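Local coordinates for uncharacterized esterase YxiM (Bacillus subtilis, PDB 2O14), which is an uncharacterized member of the GDSL lipolytic enzyme family and probably acts as an ester hydrolase, at residues Asp170-Asn175 against Leu341-Ala346; Asp271-Thr276 against Tyr311-Asn316. One frame throughout, in Å; residues are numbered along the deposited sequence.

Interaction 1 (Asp170-Asn175 against Leu341-Ala346); sequences DSTVCN and LHPNRA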
loop_
_atom_site.group_PDB
_atom_site.type_symbol
_atom_site.label_atom_id
_atom_site.label_comp_id
_atom_site.label_asym_id
_atom_site.label_seq_id
_atom_site.Cartn_x
_atom_site.Cartn_y
_atom_site.Cartn_z
ATOM N N ASP A 170 0.225 -2.843 9.098
ATOM C CA ASP A 170 -0.323 -1.689 9.805
ATOM C C ASP A 170 0.578 -0.454 9.697
ATOM O O ASP A 170 1.295 -0.279 8.709
ATOM C CB ASP A 170 -0.541 -2.030 11.284
ATOM C CG ASP A 170 0.711 -2.594 11.946
ATOM O OD1 ASP A 170 1.820 -2.130 11.609
ATOM O OD2 ASP A 170 0.583 -3.489 12.811
ATOM N N SER A 171 0.540 0.391 10.728
ATOM C CA SER A 171 1.331 1.619 10.783
ATOM C C SER A 171 2.850 1.416 10.730
ATOM O O SER A 171 3.584 2.311 10.294
ATOM C CB SER A 171 0.990 2.400 12.055
ATOM O OG SER A 171 -0.379 2.764 12.090
ATOM N N THR A 172 3.331 0.263 11.185
ATOM C CA THR A 172 4.770 0.012 11.166
ATOM C C THR A 172 5.214 -0.588 9.831
ATOM O O THR A 172 6.409 -0.797 9.610
ATOM C CB THR A 172 5.201 -0.944 12.309
ATOM O OG1 THR A 172 4.650 -2.250 12.090
ATOM C CG2 THR A 172 4.713 -0.423 13.651
ATOM N N VAL A 173 4.250 -0.838 8.944
ATOM C CA VAL A 173 4.517 -1.436 7.633
ATOM C C VAL A 173 4.141 -0.560 6.433
ATOM O O VAL A 173 4.826 -0.567 5.407
ATOM C CB VAL A 173 3.744 -2.775 7.479
ATOM C CG1 VAL A 173 4.045 -3.407 6.130
ATOM C CG2 VAL A 173 4.107 -3.723 8.614
ATOM N N CYS A 174 3.056 0.195 6.573
ATOM C CA CYS A 174 2.529 1.038 5.497
ATOM C C CYS A 174 3.421 2.144 4.954
ATOM O O CYS A 174 4.502 2.423 5.480
ATOM C CB CYS A 174 1.199 1.661 5.932
ATOM S SG CYS A 174 1.365 2.951 7.180
ATOM N N ASN A 175 2.942 2.769 3.881
ATOM C CA ASN A 175 3.651 3.863 3.235
ATOM C C ASN A 175 3.271 5.209 3.839
ATOM O O ASN A 175 2.114 5.442 4.194
ATOM C CB ASN A 175 3.321 3.924 1.741
ATOM C CG ASN A 175 3.912 2.778 0.957
ATOM O OD1 ASN A 175 5.004 2.301 1.262
ATOM N ND2 ASN A 175 3.203 2.344 -0.088
ATOM N N LEU A 341 6.361 2.914 19.553
ATOM C CA LEU A 341 5.735 1.901 18.710
ATOM C C LEU A 341 6.017 2.050 17.221
ATOM O O LEU A 341 6.230 1.058 16.528
ATOM C CB LEU A 341 4.220 1.894 18.933
ATOM C CG LEU A 341 3.431 0.841 18.142
ATOM C CD1 LEU A 341 3.841 -0.555 18.590
ATOM C CD2 LEU A 341 1.933 1.047 18.364
ATOM N N HIS A 342 6.025 3.285 16.734
ATOM C CA HIS A 342 6.244 3.545 15.313
ATOM C C HIS A 342 7.680 3.833 14.895
ATOM O O HIS A 342 8.292 4.801 15.350
ATOM C CB HIS A 342 5.351 4.703 14.857
ATOM C CG HIS A 342 3.902 4.493 15.160
ATOM N ND1 HIS A 342 3.205 5.287 16.045
ATOM C CD2 HIS A 342 3.028 3.556 14.724
ATOM C CE1 HIS A 342 1.962 4.847 16.140
ATOM N NE2 HIS A 342 1.829 3.798 15.349
ATOM N N PRO A 343 8.237 2.990 14.012
ATOM C CA PRO A 343 9.610 3.188 13.544
ATOM C C PRO A 343 9.668 4.448 12.688
ATOM O O PRO A 343 8.653 4.858 12.116
ATOM C CB PRO A 343 9.876 1.941 12.700
ATOM C CG PRO A 343 8.948 0.918 13.277
ATOM C CD PRO A 343 7.695 1.714 13.516
ATOM N N ASN A 344 10.837 5.078 12.621
ATOM C CA ASN A 344 10.988 6.249 11.769
ATOM C C ASN A 344 11.595 5.690 10.490
ATOM O O ASN A 344 11.680 4.471 10.334
ATOM C CB ASN A 344 11.925 7.293 12.392
ATOM C CG ASN A 344 13.260 6.709 12.815
ATOM O OD1 ASN A 344 13.832 5.857 12.134
ATOM N ND2 ASN A 344 13.772 7.183 13.945
ATOM N N ARG A 345 12.019 6.556 9.579
ATOM C CA ARG A 345 12.605 6.082 8.332
ATOM C C ARG A 345 13.802 5.152 8.572
ATOM O O ARG A 345 13.905 4.086 7.954
ATOM C CB ARG A 345 13.015 7.275 7.462
ATOM C CG ARG A 345 13.674 6.898 6.139
ATOM C CD ARG A 345 13.761 8.103 5.224
ATOM N NE ARG A 345 12.453 8.458 4.677
ATOM C CZ ARG A 345 11.914 7.890 3.602
ATOM N NH1 ARG A 345 12.572 6.945 2.950
ATOM N NH2 ARG A 345 10.711 8.260 3.188
ATOM N N ALA A 346 14.699 5.550 9.475
ATOM C CA ALA A 346 15.883 4.750 9.789
ATOM C C ALA A 346 15.489 3.385 10.343
ATOM O O ALA A 346 16.013 2.360 9.915
ATOM C CB ALA A 346 16.766 5.486 10.795
HETATM O O HOH W 1 5.949 3.765 11.634
#
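Ser171 and Thr172 meet Leu341, His342 and Pro343 where the loop after strand 164-169 passes the residues leading into helix 345-361. Asp170 shapes this loop from within. Its OD1 accepts from Thr172 N at 2.9 Å, which makes an Asx turn. The same oxygen takes the Thr172 OG1 hydroxyl on its syn lone pair, while the amide comes from the anti side, 26° out of the carboxylate plane. Ser171 follows. Its CB lies 3.6 Å from His342 CD2, oblique to the ring. The hydroxyl stands anti to the carbonyl carbon (chi1 -61°), which leaves Ser171 OG 4.1 Å from His342 NE2. Gly209 N gives that hydroxyl a weak hydrogen bond. A water lies 3.1 Å from Ser171 O and 3.0 Å from Pro343 O, placed to link the two backbones. Thr172 packs through its methyl. CG2 is 3.6 Å from Leu341 O and 3.7 Å from Pro343 CD. The far side of the imidazole is fixed by Asp339, whose OD2 pairs with His342 ND1. Ser171, His342 and Asp339 are thus arranged as the catalytic triad expected by similarity, with Ser171 in the GDS sequence of the family. The gap between Ser171 OG and His342 NE2 is longer than a hydrogen bond, so proton transfer would probably need a small movement of the serine hydroxyl or the imidazole.

Interaction 2 (Asp271-Thr276 against Tyr311-Asn316); sequences DVILST and YLIDLN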
loop_
_atom_site.group_PDB
_atom_site.type_symbol
_atom_site.label_atom_id
_atom_site.label_comp_id
_atom_site.label_asym_id
_atom_site.label_seq_id
_atom_site.Cartn_x
_atom_site.Cartn_y
_atom_site.Cartn_z
ATOM N N ASP A 271 2.575 -17.367 -3.111
ATOM C CA ASP A 271 3.131 -17.796 -1.833
ATOM C C ASP A 271 2.929 -16.755 -0.740
ATOM O O ASP A 271 2.757 -15.565 -1.018
ATOM C CB ASP A 271 4.622 -18.112 -1.969
ATOM C CG ASP A 271 4.876 -19.372 -2.771
ATOM O OD1 ASP A 271 4.230 -20.401 -2.472
ATOM O OD2 ASP A 271 5.722 -19.336 -3.690
ATOM N N VAL A 272 2.952 -17.216 0.506
ATOM C CA VAL A 272 2.758 -16.333 1.644
ATOM C C VAL A 272 3.957 -16.297 2.580
ATOM O O VAL A 272 4.508 -17.341 2.939
ATOM C CB VAL A 272 1.542 -16.759 2.482
ATOM C CG1 VAL A 272 1.360 -15.797 3.643
ATOM C CG2 VAL A 272 0.300 -16.798 1.620
ATOM N N ILE A 273 4.351 -15.088 2.969
ATOM C CA ILE A 273 5.455 -14.896 3.899
ATOM C C ILE A 273 4.906 -14.135 5.103
ATOM O O ILE A 273 4.595 -12.944 4.997
ATOM C CB ILE A 273 6.596 -14.049 3.288
ATOM C CG1 ILE A 273 7.159 -14.733 2.039
ATOM C CG2 ILE A 273 7.698 -13.845 4.325
ATOM C CD1 ILE A 273 8.091 -13.855 1.245
ATOM N N LEU A 274 4.775 -14.821 6.236
ATOM C CA LEU A 274 4.269 -14.185 7.450
ATOM C C LEU A 274 5.425 -13.586 8.243
ATOM O O LEU A 274 6.523 -14.141 8.264
ATOM C CB LEU A 274 3.535 -15.200 8.326
ATOM C CG LEU A 274 2.289 -15.878 7.752
ATOM C CD1 LEU A 274 1.768 -16.875 8.765
ATOM C CD2 LEU A 274 1.219 -14.837 7.420
ATOM N N SER A 275 5.172 -12.455 8.895
ATOM C CA SER A 275 6.196 -11.795 9.693
ATOM C C SER A 275 5.698 -11.466 11.092
ATOM O O SER A 275 4.588 -10.965 11.262
ATOM C CB SER A 275 6.649 -10.506 9.004
ATOM O OG SER A 275 7.569 -9.786 9.811
ATOM N N THR A 276 6.514 -11.761 12.098
ATOM C CA THR A 276 6.149 -11.448 13.474
ATOM C C THR A 276 6.537 -9.986 13.666
ATOM O O THR A 276 7.695 -9.615 13.485
ATOM C CB THR A 276 6.919 -12.334 14.481
ATOM O OG1 THR A 276 8.329 -12.215 14.247
ATOM C CG2 THR A 276 6.500 -13.797 14.327
ATOM N N TYR A 311 5.993 -19.286 4.479
ATOM C CA TYR A 311 7.357 -18.885 4.797
ATOM C C TYR A 311 7.216 -18.010 6.037
ATOM O O TYR A 311 6.141 -17.453 6.286
ATOM C CB TYR A 311 7.970 -18.090 3.645
ATOM C CG TYR A 311 8.316 -18.937 2.442
ATOM C CD1 TYR A 311 9.338 -19.884 2.503
ATOM C CD2 TYR A 311 7.613 -18.806 1.249
ATOM C CE1 TYR A 311 9.650 -20.681 1.401
ATOM C CE2 TYR A 311 7.915 -19.597 0.140
ATOM C CZ TYR A 311 8.932 -20.531 0.222
ATOM O OH TYR A 311 9.229 -21.313 -0.871
ATOM N N LEU A 312 8.282 -17.886 6.816
ATOM C CA LEU A 312 8.221 -17.096 8.040
ATOM C C LEU A 312 9.480 -16.300 8.343
ATOM O O LEU A 312 10.592 -16.844 8.343
ATOM C CB LEU A 312 7.923 -18.011 9.237
ATOM C CG LEU A 312 7.940 -17.356 10.623
ATOM C CD1 LEU A 312 6.698 -16.496 10.797
ATOM C CD2 LEU A 312 7.992 -18.433 11.704
ATOM N N ILE A 313 9.289 -15.009 8.600
ATOM C CA ILE A 313 10.378 -14.111 8.960
ATOM C C ILE A 313 10.057 -13.730 10.396
ATOM O O ILE A 313 9.062 -13.047 10.646
ATOM C CB ILE A 313 10.380 -12.817 8.118
ATOM C CG1 ILE A 313 10.493 -13.145 6.629
ATOM C CG2 ILE A 313 11.542 -11.928 8.543
ATOM C CD1 ILE A 313 11.783 -13.823 6.247
ATOM N N ASP A 314 10.873 -14.184 11.341
ATOM C CA ASP A 314 10.629 -13.862 12.745
ATOM C C ASP A 314 11.265 -12.514 13.036
ATOM O O ASP A 314 12.186 -12.408 13.851
ATOM C CB ASP A 314 11.239 -14.927 13.659
ATOM C CG ASP A 314 10.520 -15.031 14.989
ATOM O OD1 ASP A 314 9.936 -14.020 15.439
ATOM O OD2 ASP A 314 10.547 -16.125 15.589
ATOM N N LEU A 315 10.768 -11.480 12.369
ATOM C CA LEU A 315 11.306 -10.138 12.538
ATOM C C LEU A 315 11.310 -9.690 13.998
ATOM O O LEU A 315 12.127 -8.861 14.397
ATOM C CB LEU A 315 10.511 -9.153 11.680
ATOM C CG LEU A 315 11.178 -7.815 11.366
ATOM C CD1 LEU A 315 12.563 -8.055 10.780
ATOM C CD2 LEU A 315 10.304 -7.037 10.384
ATOM N N ASN A 316 10.402 -10.242 14.796
ATOM C CA ASN A 316 10.329 -9.891 16.211
ATOM C C ASN A 316 11.673 -10.195 16.883
ATOM O O ASN A 316 12.252 -9.346 17.571
ATOM C CB ASN A 316 9.223 -10.699 16.897
ATOM C CG ASN A 316 9.027 -10.305 18.356
ATOM O OD1 ASN A 316 8.274 -9.377 18.673
ATOM N ND2 ASN A 316 9.709 -11.007 19.249
#
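Thr276 reaches over the start of helix 315-326 and touches Asp314 and Asn316. Its CB lies 3.7 Å from Asn316 CB and 3.6 Å from Asp314 OD1. OG1 sits between the backbone N and the carbonyl carbon (chi1 55°), and works both ways. It donates to Asp314 OD1 at 2.7 Å, meeting that oxygen on the anti side and 31° out of the carboxylate plane. It also accepts from Asn316 N at 2.9 Å. The methyl CG2 lies 3.6 Å from Asp314 OD1 as well, and 4.4 Å from Leu312 CD1. With an alanine here, Asp314 OD1 and the Asn316 amide would probably lose their shared hydroxyl partner, and the helix start would be held less firmly to 271-276. Thr276 and Asp314 follow the parallel strands of a beta-alpha-beta unit, 271-275 and 311-313, connected by helix 298-307. Strand 311-313 edges the five-stranded parallel sheet. Tyr311 N, Leu274 N, Ile313 N and Thr276 N bond in turn to Val272 O, Tyr311 O, Leu274 O and Ile313 O. On one face Ile273 CG2 packs 3.7 Å from Ile313 CG1, and Leu359 of helix 345-361 touches both side chains. Asp314, the N-cap residue, uses OD2 in a salt bridge with Arg298.

Both contacts belong to the GDSL hydrolase part of the chain, and the two segments of interaction 2 fall, in sequence, between those of interaction 1. Their centres are 17 Å apart and their nearest atoms about 7 Å apart, so they do not touch. Interaction 1 holds the probable nucleophile and histidine. Interaction 2 includes none of the probable catalytic residues. Two elements connect them. Gln237 of strand 233-237 touches Thr172 and also bonds Ser275 OG through its OE1. Helix 345-361 begins within segment 341-346, and its Leu354 and Leu359 pack on interaction 2. The manganese ion, bound at Asp19, Ser24 and Asp65, belongs to neither contact.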